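Local coordinates for protein bacterial regulatory proteins, tetR family (Corynebacterium glutamicum, PDB 3AQT) that probably binds DNA as a TetR-family transcriptional repressor and takes up resorcinol as its inducer in an all-helical C-terminal domain, at residues Gly142-Met147 and Ser190-Ile195; Pro152-Ile157 and Cys186-Leu191. All coordinates share one frame; numbering follows the deposited sequence.

Contact 1 (Gly142-Met147 and Ser190-Ile195)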
ATOM      1  N   GLY B 142       0.472   3.486 -15.015  1.00 52.34           N
ATOM      2  CA  GLY B 142       1.907   3.388 -14.851  1.00 53.18           C
ATOM      3  C   GLY B 142       2.356   3.879 -13.490  1.00 54.68           C
ATOM      4  O   GLY B 142       3.317   3.358 -12.933  1.00 56.17           O
ATOM      5  N   PHE B 143       1.671   4.882 -12.950  1.00 55.85           N
ATOM      6  CA  PHE B 143       2.032   5.416 -11.641  1.00 57.83           C
ATOM      7  C   PHE B 143       1.824   4.373 -10.544  1.00 57.72           C
ATOM      8  O   PHE B 143       2.702   4.140  -9.714  1.00 56.68           O
ATOM      9  CB  PHE B 143       1.189   6.656 -11.297  1.00 59.57           C
ATOM     10  CG  PHE B 143       1.365   7.812 -12.248  1.00 59.75           C
ATOM     11  CD1 PHE B 143       2.636   8.265 -12.592  1.00 59.68           C
ATOM     12  CD2 PHE B 143       0.255   8.460 -12.790  1.00 60.96           C
ATOM     13  CE1 PHE B 143       2.801   9.345 -13.460  1.00 59.91           C
ATOM     14  CE2 PHE B 143       0.407   9.545 -13.663  1.00 61.56           C
ATOM     15  CZ  PHE B 143       1.685   9.985 -13.997  1.00 60.95           C
ATOM     16  N   PHE B 144       0.655   3.744 -10.551  1.00 57.90           N
ATOM     17  CA  PHE B 144       0.314   2.752  -9.538  1.00 58.65           C
ATOM     18  C   PHE B 144       1.083   1.440  -9.575  1.00 60.89           C
ATOM     19  O   PHE B 144       1.074   0.697  -8.598  1.00 61.03           O
ATOM     20  CB  PHE B 144      -1.187   2.476  -9.581  1.00 55.06           C
ATOM     21  CG  PHE B 144      -2.014   3.605  -9.046  1.00 51.47           C
ATOM     22  CD1 PHE B 144      -2.220   3.746  -7.683  1.00 50.98           C
ATOM     23  CD2 PHE B 144      -2.541   4.558  -9.899  1.00 50.44           C
ATOM     24  CE1 PHE B 144      -2.937   4.818  -7.175  1.00 50.19           C
ATOM     25  CE2 PHE B 144      -3.260   5.637  -9.402  1.00 50.41           C
ATOM     26  CZ  PHE B 144      -3.456   5.765  -8.035  1.00 48.97           C
ATOM     27  N   ILE B 145       1.754   1.152 -10.685  1.00 64.42           N
ATOM     28  CA  ILE B 145       2.514  -0.089 -10.792  1.00 67.56           C
ATOM     29  C   ILE B 145       4.020   0.134 -10.686  1.00 69.96           C
ATOM     30  O   ILE B 145       4.640  -0.305  -9.720  1.00 70.57           O
ATOM     31  CB  ILE B 145       2.193  -0.834 -12.115  1.00 68.27           C
ATOM     32  CG1 ILE B 145       2.440   0.087 -13.313  1.00 70.50           C
ATOM     33  CG2 ILE B 145       0.745  -1.316 -12.099  1.00 65.98           C
ATOM     34  CD1 ILE B 145       2.145  -0.512 -14.700  1.00 47.18           C
ATOM     35  N   GLN B 146       4.600   0.825 -11.667  1.00 72.20           N
ATOM     36  CA  GLN B 146       6.038   1.096 -11.688  1.00 74.69           C
ATOM     37  C   GLN B 146       6.535   2.183 -10.730  1.00 75.16           C
ATOM     38  O   GLN B 146       7.655   2.673 -10.885  1.00 76.06           O
ATOM     39  CB  GLN B 146       6.497   1.476 -13.101  1.00 76.05           C
ATOM     40  CG  GLN B 146       6.650   0.325 -14.075  1.00 79.06           C
ATOM     41  CD  GLN B 146       5.491   0.227 -15.038  1.00 81.23           C
ATOM     42  OE1 GLN B 146       5.100   1.215 -15.657  1.00 82.04           O
ATOM     43  NE2 GLN B 146       4.937  -0.972 -15.179  1.00 82.77           N
HETATM   44  N   MSE B 147       5.726   2.573  -9.751  1.00 75.04           N
HETATM   45  CA  MSE B 147       6.163   3.614  -8.824  1.00 75.07           C
HETATM   46  C   MSE B 147       5.842   3.238  -7.378  1.00 72.64           C
HETATM   47  O   MSE B 147       4.676   3.153  -6.978  1.00 72.85           O
HETATM   48  CB  MSE B 147       5.519   4.960  -9.206  1.00 78.26           C
HETATM   49  CG  MSE B 147       6.021   6.184  -8.418  1.00 83.51           C
HETATM   50 SE   MSE B 147       5.410   7.922  -9.126  1.00 89.63          SE
HETATM   51  CE  MSE B 147       3.520   7.781  -8.707  1.00 87.19           C
ATOM     52  N   SER B 190      -4.953   1.246   0.418  1.00 32.50           N
ATOM     53  CA  SER B 190      -5.954   0.346  -0.165  1.00 33.51           C
ATOM     54  C   SER B 190      -6.207   0.663  -1.629  1.00 33.82           C
ATOM     55  O   SER B 190      -6.388  -0.240  -2.447  1.00 33.93           O
ATOM     56  CB  SER B 190      -7.284   0.466   0.575  1.00 31.72           C
ATOM     57  OG  SER B 190      -7.171   0.002   1.906  1.00 33.00           O
ATOM     58  N   LEU B 191      -6.239   1.952  -1.954  1.00 34.31           N
ATOM     59  CA  LEU B 191      -6.483   2.379  -3.325  1.00 35.07           C
ATOM     60  C   LEU B 191      -5.431   1.774  -4.242  1.00 35.32           C
ATOM     61  O   LEU B 191      -5.759   1.158  -5.258  1.00 33.89           O
ATOM     62  CB  LEU B 191      -6.441   3.906  -3.423  1.00 35.91           C
ATOM     63  CG  LEU B 191      -6.645   4.517  -4.816  1.00 38.16           C
ATOM     64  CD1 LEU B 191      -8.094   4.362  -5.253  1.00 38.37           C
ATOM     65  CD2 LEU B 191      -6.269   5.991  -4.776  1.00 39.77           C
ATOM     66  N   ILE B 192      -4.166   1.943  -3.870  1.00 35.53           N
ATOM     67  CA  ILE B 192      -3.062   1.418  -4.660  1.00 34.96           C
ATOM     68  C   ILE B 192      -3.209  -0.089  -4.894  1.00 36.13           C
ATOM     69  O   ILE B 192      -3.139  -0.559  -6.034  1.00 35.84           O
ATOM     70  CB  ILE B 192      -1.706   1.721  -3.972  1.00 33.73           C
ATOM     71  CG1 ILE B 192      -1.480   3.236  -3.953  1.00 31.32           C
ATOM     72  CG2 ILE B 192      -0.575   0.994  -4.695  1.00 28.67           C
ATOM     73  CD1 ILE B 192      -0.360   3.707  -3.028  1.00 47.18           C
ATOM     74  N   ALA B 193      -3.415  -0.845  -3.819  1.00 35.31           N
ATOM     75  CA  ALA B 193      -3.576  -2.286  -3.950  1.00 35.36           C
ATOM     76  C   ALA B 193      -4.776  -2.561  -4.836  1.00 36.49           C
ATOM     77  O   ALA B 193      -4.718  -3.397  -5.743  1.00 37.76           O
ATOM     78  CB  ALA B 193      -3.778  -2.921  -2.590  1.00 34.42           C
ATOM     79  N   ALA B 194      -5.869  -1.854  -4.579  1.00 36.28           N
ATOM     80  CA  ALA B 194      -7.079  -2.047  -5.365  1.00 38.04           C
ATOM     81  C   ALA B 194      -6.840  -1.819  -6.858  1.00 38.70           C
ATOM     82  O   ALA B 194      -7.286  -2.600  -7.696  1.00 39.31           O
ATOM     83  CB  ALA B 194      -8.189  -1.119  -4.859  1.00 36.33           C
ATOM     84  N   ILE B 195      -6.130  -0.752  -7.194  1.00 40.81           N
ATOM     85  CA  ILE B 195      -5.877  -0.448  -8.596  1.00 42.69           C
ATOM     86  C   ILE B 195      -4.899  -1.435  -9.231  1.00 43.51           C
ATOM     87  O   ILE B 195      -5.042  -1.793 -10.399  1.00 43.45           O
ATOM     88  CB  ILE B 195      -5.395   1.020  -8.737  1.00 43.35           C
ATOM     89  CG1 ILE B 195      -6.571   1.949  -8.417  1.00 42.37           C
ATOM     90  CG2 ILE B 195      -4.831   1.286 -10.135  1.00 40.14           C
ATOM     91  CD1 ILE B 195      -7.410   1.764  -7.151  1.00 47.18           C
TER
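The ring of Phe144 is bordered by two isoleucines of the neighbouring helix. Over one face, displaced toward the rim, lies Ile195 CB, 4.2 Å above the plane of the Phe144 ring, while Ile192 CG1 sits at the edge and in the plane. This is a helix-helix contact inside the all-helical C-terminal domain of a TetR-family regulator, where helix 138-146 meets helix 180-199. The axes of the short segments 142-146 and 190-195 cross almost at right angles, at -95°, and approach to 9.7 Å. The interface is small, and from the 142-147 side Phe144 supplies nearly all of it. Its CG lies anti to the carbonyl carbon (chi1 -72°), which carries the ring out to the 190-195 helix.

Ile192 presents its CG1 methylene to the CD1-CE1 edge, 3.8 Å from Phe144 CD1 and nearly as close to Phe144 CE1. Ile195 uses its branch methyl instead. CG2 stands anti to its own backbone N and comes in obliquely, so that Ile195 CG2 is 3.8 Å from Phe144 CG. The packing is apolar throughout, without a hydrogen bond across the segments.

Helix 119-134 also borders this buried group: Ser134 touches both Phe144 and Ile195, and Leu130 touches Leu191. Ala193, whose CB points away from segment 142-147, packs on Thr185 of the second subunit, and Ala194 on Leu182 of that subunit. One helix thus serves both the domain interior and the dimer interface. Leu191 makes the longest of the three contacts, oblique to the ring, with Leu191 CD2 4.3 Å from Phe144 CE1.

Contact 2 (Pro152-Ile157 and Cys186-Leu191)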
ATOM      1  N   PRO B 152       3.413   8.061  -1.119  1.00 37.66           N
ATOM      2  CA  PRO B 152       3.854   9.371  -0.618  1.00 36.35           C
ATOM      3  C   PRO B 152       3.342  10.538  -1.471  1.00 36.06           C
ATOM      4  O   PRO B 152       3.003  11.597  -0.941  1.00 36.76           O
ATOM      5  CB  PRO B 152       5.383   9.264  -0.652  1.00 35.19           C
ATOM      6  CG  PRO B 152       5.640   7.802  -0.512  1.00 34.21           C
ATOM      7  CD  PRO B 152       4.567   7.177  -1.367  1.00 36.07           C
ATOM      8  N   VAL B 153       3.306  10.351  -2.789  1.00 35.18           N
ATOM      9  CA  VAL B 153       2.827  11.393  -3.693  1.00 34.86           C
ATOM     10  C   VAL B 153       1.334  11.610  -3.470  1.00 33.85           C
ATOM     11  O   VAL B 153       0.877  12.737  -3.318  1.00 34.35           O
ATOM     12  CB  VAL B 153       3.071  11.024  -5.179  1.00 35.59           C
ATOM     13  CG1 VAL B 153       2.472  12.095  -6.084  1.00 37.60           C
ATOM     14  CG2 VAL B 153       4.567  10.890  -5.455  1.00 36.67           C
ATOM     15  N   LEU B 154       0.576  10.523  -3.448  1.00 34.23           N
ATOM     16  CA  LEU B 154      -0.854  10.616  -3.214  1.00 34.33           C
ATOM     17  C   LEU B 154      -1.123  11.350  -1.902  1.00 34.96           C
ATOM     18  O   LEU B 154      -2.029  12.177  -1.819  1.00 35.46           O
ATOM     19  CB  LEU B 154      -1.481   9.221  -3.181  1.00 33.19           C
ATOM     20  CG  LEU B 154      -1.625   8.561  -4.551  1.00 33.76           C
ATOM     21  CD1 LEU B 154      -1.993   7.099  -4.396  1.00 32.43           C
ATOM     22  CD2 LEU B 154      -2.675   9.302  -5.356  1.00 31.88           C
HETATM   23  N   MSE B 155      -0.312  11.068  -0.887  1.00 35.32           N
HETATM   24  CA  MSE B 155      -0.474  11.702   0.417  1.00 36.52           C
HETATM   25  C   MSE B 155      -0.162  13.187   0.439  1.00 36.44           C
HETATM   26  O   MSE B 155      -0.746  13.933   1.220  1.00 35.93           O
HETATM   27  CB  MSE B 155       0.376  10.972   1.464  1.00 39.62           C
HETATM   28  CG  MSE B 155      -0.152   9.582   1.810  1.00 46.96           C
HETATM   29 SE   MSE B 155      -1.758   9.575   2.932  1.00 57.21          SE
HETATM   30  CE  MSE B 155      -2.963  10.480   1.764  1.00 58.47           C
ATOM     31  N   ARG B 156       0.756  13.626  -0.412  1.00 36.64           N
ATOM     32  CA  ARG B 156       1.115  15.040  -0.453  1.00 35.97           C
ATOM     33  C   ARG B 156       0.053  15.849  -1.180  1.00 35.40           C
ATOM     34  O   ARG B 156      -0.246  16.976  -0.802  1.00 35.31           O
ATOM     35  CB  ARG B 156       2.441  15.264  -1.198  1.00 36.03           C
ATOM     36  CG  ARG B 156       3.644  14.575  -0.626  1.00 37.66           C
ATOM     37  CD  ARG B 156       4.915  15.200  -1.162  1.00 38.65           C
ATOM     38  NE  ARG B 156       5.183  14.913  -2.574  1.00 39.02           N
ATOM     39  CZ  ARG B 156       5.978  13.934  -3.000  1.00 38.77           C
ATOM     40  NH1 ARG B 156       6.583  13.135  -2.130  1.00 35.60           N
ATOM     41  NH2 ARG B 156       6.198  13.776  -4.297  1.00 37.73           N
ATOM     42  N   ILE B 157      -0.505  15.268  -2.233  1.00 34.64           N
ATOM     43  CA  ILE B 157      -1.487  15.962  -3.053  1.00 34.75           C
ATOM     44  C   ILE B 157      -2.954  15.733  -2.726  1.00 33.90           C
ATOM     45  O   ILE B 157      -3.699  16.698  -2.564  1.00 34.03           O
ATOM     46  CB  ILE B 157      -1.270  15.627  -4.548  1.00 34.71           C
ATOM     47  CG1 ILE B 157       0.201  15.839  -4.921  1.00 34.65           C
ATOM     48  CG2 ILE B 157      -2.162  16.497  -5.414  1.00 36.81           C
ATOM     49  CD1 ILE B 157       0.790  17.267  -4.745  1.00 47.18           C
ATOM     50  N   CYS B 186      -4.563   4.807   5.183  1.00 37.93           N
ATOM     51  CA  CYS B 186      -5.040   3.468   4.839  1.00 39.36           C
ATOM     52  C   CYS B 186      -5.877   3.493   3.568  1.00 39.32           C
ATOM     53  O   CYS B 186      -5.848   2.550   2.771  1.00 39.09           O
ATOM     54  CB  CYS B 186      -5.863   2.873   5.984  1.00 40.43           C
ATOM     55  SG  CYS B 186      -4.857   2.317   7.373  1.00 45.64           S
ATOM     56  N   THR B 187      -6.627   4.575   3.390  1.00 37.75           N
ATOM     57  CA  THR B 187      -7.462   4.735   2.211  1.00 36.76           C
ATOM     58  C   THR B 187      -6.584   4.659   0.962  1.00 36.08           C
ATOM     59  O   THR B 187      -6.879   3.917   0.030  1.00 37.62           O
ATOM     60  CB  THR B 187      -8.203   6.092   2.244  1.00 36.93           C
ATOM     61  OG1 THR B 187      -9.068   6.127   3.382  1.00 38.10           O
ATOM     62  CG2 THR B 187      -9.023   6.291   0.987  1.00 36.37           C
ATOM     63  N   PHE B 188      -5.493   5.418   0.948  1.00 33.93           N
ATOM     64  CA  PHE B 188      -4.613   5.401  -0.204  1.00 33.42           C
ATOM     65  C   PHE B 188      -3.787   4.115  -0.331  1.00 34.19           C
ATOM     66  O   PHE B 188      -3.440   3.696  -1.442  1.00 34.33           O
ATOM     67  CB  PHE B 188      -3.750   6.658  -0.190  1.00 31.13           C
ATOM     68  CG  PHE B 188      -4.522   7.887  -0.563  1.00 30.75           C
ATOM     69  CD1 PHE B 188      -4.936   8.080  -1.875  1.00 31.99           C
ATOM     70  CD2 PHE B 188      -4.922   8.798   0.402  1.00 33.03           C
ATOM     71  CE1 PHE B 188      -5.742   9.157  -2.215  1.00 33.03           C
ATOM     72  CE2 PHE B 188      -5.730   9.883   0.076  1.00 34.25           C
ATOM     73  CZ  PHE B 188      -6.143  10.063  -1.238  1.00 33.50           C
ATOM     74  N   GLY B 189      -3.491   3.478   0.797  1.00 34.00           N
ATOM     75  CA  GLY B 189      -2.765   2.227   0.746  1.00 32.74           C
ATOM     76  C   GLY B 189      -3.669   1.215   0.062  1.00 32.65           C
ATOM     77  O   GLY B 189      -3.222   0.435  -0.782  1.00 32.00           O
ATOM     78  N   SER B 190      -4.953   1.246   0.418  1.00 32.50           N
ATOM     79  CA  SER B 190      -5.954   0.346  -0.165  1.00 33.51           C
ATOM     80  C   SER B 190      -6.207   0.663  -1.629  1.00 33.82           C
ATOM     81  O   SER B 190      -6.388  -0.240  -2.447  1.00 33.93           O
ATOM     82  CB  SER B 190      -7.284   0.466   0.575  1.00 31.72           C
ATOM     83  OG  SER B 190      -7.171   0.002   1.906  1.00 33.00           O
ATOM     84  N   LEU B 191      -6.239   1.952  -1.954  1.00 34.31           N
ATOM     85  CA  LEU B 191      -6.483   2.379  -3.325  1.00 35.07           C
ATOM     86  C   LEU B 191      -5.431   1.774  -4.242  1.00 35.32           C
ATOM     87  O   LEU B 191      -5.759   1.158  -5.258  1.00 33.89           O
ATOM     88  CB  LEU B 191      -6.441   3.906  -3.423  1.00 35.91           C
ATOM     89  CG  LEU B 191      -6.645   4.517  -4.816  1.00 38.16           C
ATOM     90  CD1 LEU B 191      -8.094   4.362  -5.253  1.00 38.37           C
ATOM     91  CD2 LEU B 191      -6.269   5.991  -4.776  1.00 39.77           C
TER
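Phe188 reaches from helix 180-199 to Leu154 and Met155 of helix 150-157, a helix-helix contact at the resorcinol pocket of the TetR-type C-terminal domain. The two segments run at 135° to each other, with their axes 10.0 Å apart at the closest approach. Phe188 CB points toward the other helix, and CG, anti to the carbonyl carbon (chi1 -73°), carries the ring up to the two partner side chains, which both approach from the same side of its plane. On one ortho carbon, Phe188 CD1 lies 3.9 Å from Leu154 CB and 4.0 Å from Leu154 CD1. On the other, Phe188 CD2 is 4.1 Å from the selenium, Met155 SE, of a selenomethionine. The chain of Met155 bends at both chi2 and chi3, which turns the selenium toward the ring in an oblique Met-aromatic contact, 61° off the ring normal. Farther out, Phe188 CE2 has near it only the terminal methyl of Met155, which is modelled too close to the ring, so its exact place is doubtful.

The Phe188 side chain also comes to about 4 Å (nearest atoms) from bound resorcinol, so the ring that packs on helix 150-157 is itself part of the pocket wall. Farther along the helix, Leu154 CD1 makes a wider apolar contact with Leu191 CD2. Met155 also packs on Thr184 and Thr185, extending the interface toward the start of helix 180-199. Within that helix, Cys186 O receives two bonds from a single residue, Ser190 N and Ser190 OG, which approach from opposite faces of the carbonyl plane; Ser190 OG is 3.0 Å from Cys186 O.

Followed from the N terminus, the chain reaches helix 138-146 after four earlier helices, continues into helix 150-157, and returns to both with helix 180-199. Contact 2 closes the shorter loop, with 28 residues between its segments, and nests inside the 42-residue loop of contact 1; both end on the same helix and share Ser190 and Leu191. Helix 180-199 therefore meets the later partner with its earlier residues and the earlier partner with its later ones. The two contacts touch through Leu154 CD1, which lies 3.7 Å from Phe144 CE1. Together they tie two consecutive helices to a helix that also faces the second subunit, linking the resorcinol pocket with the dimer interface.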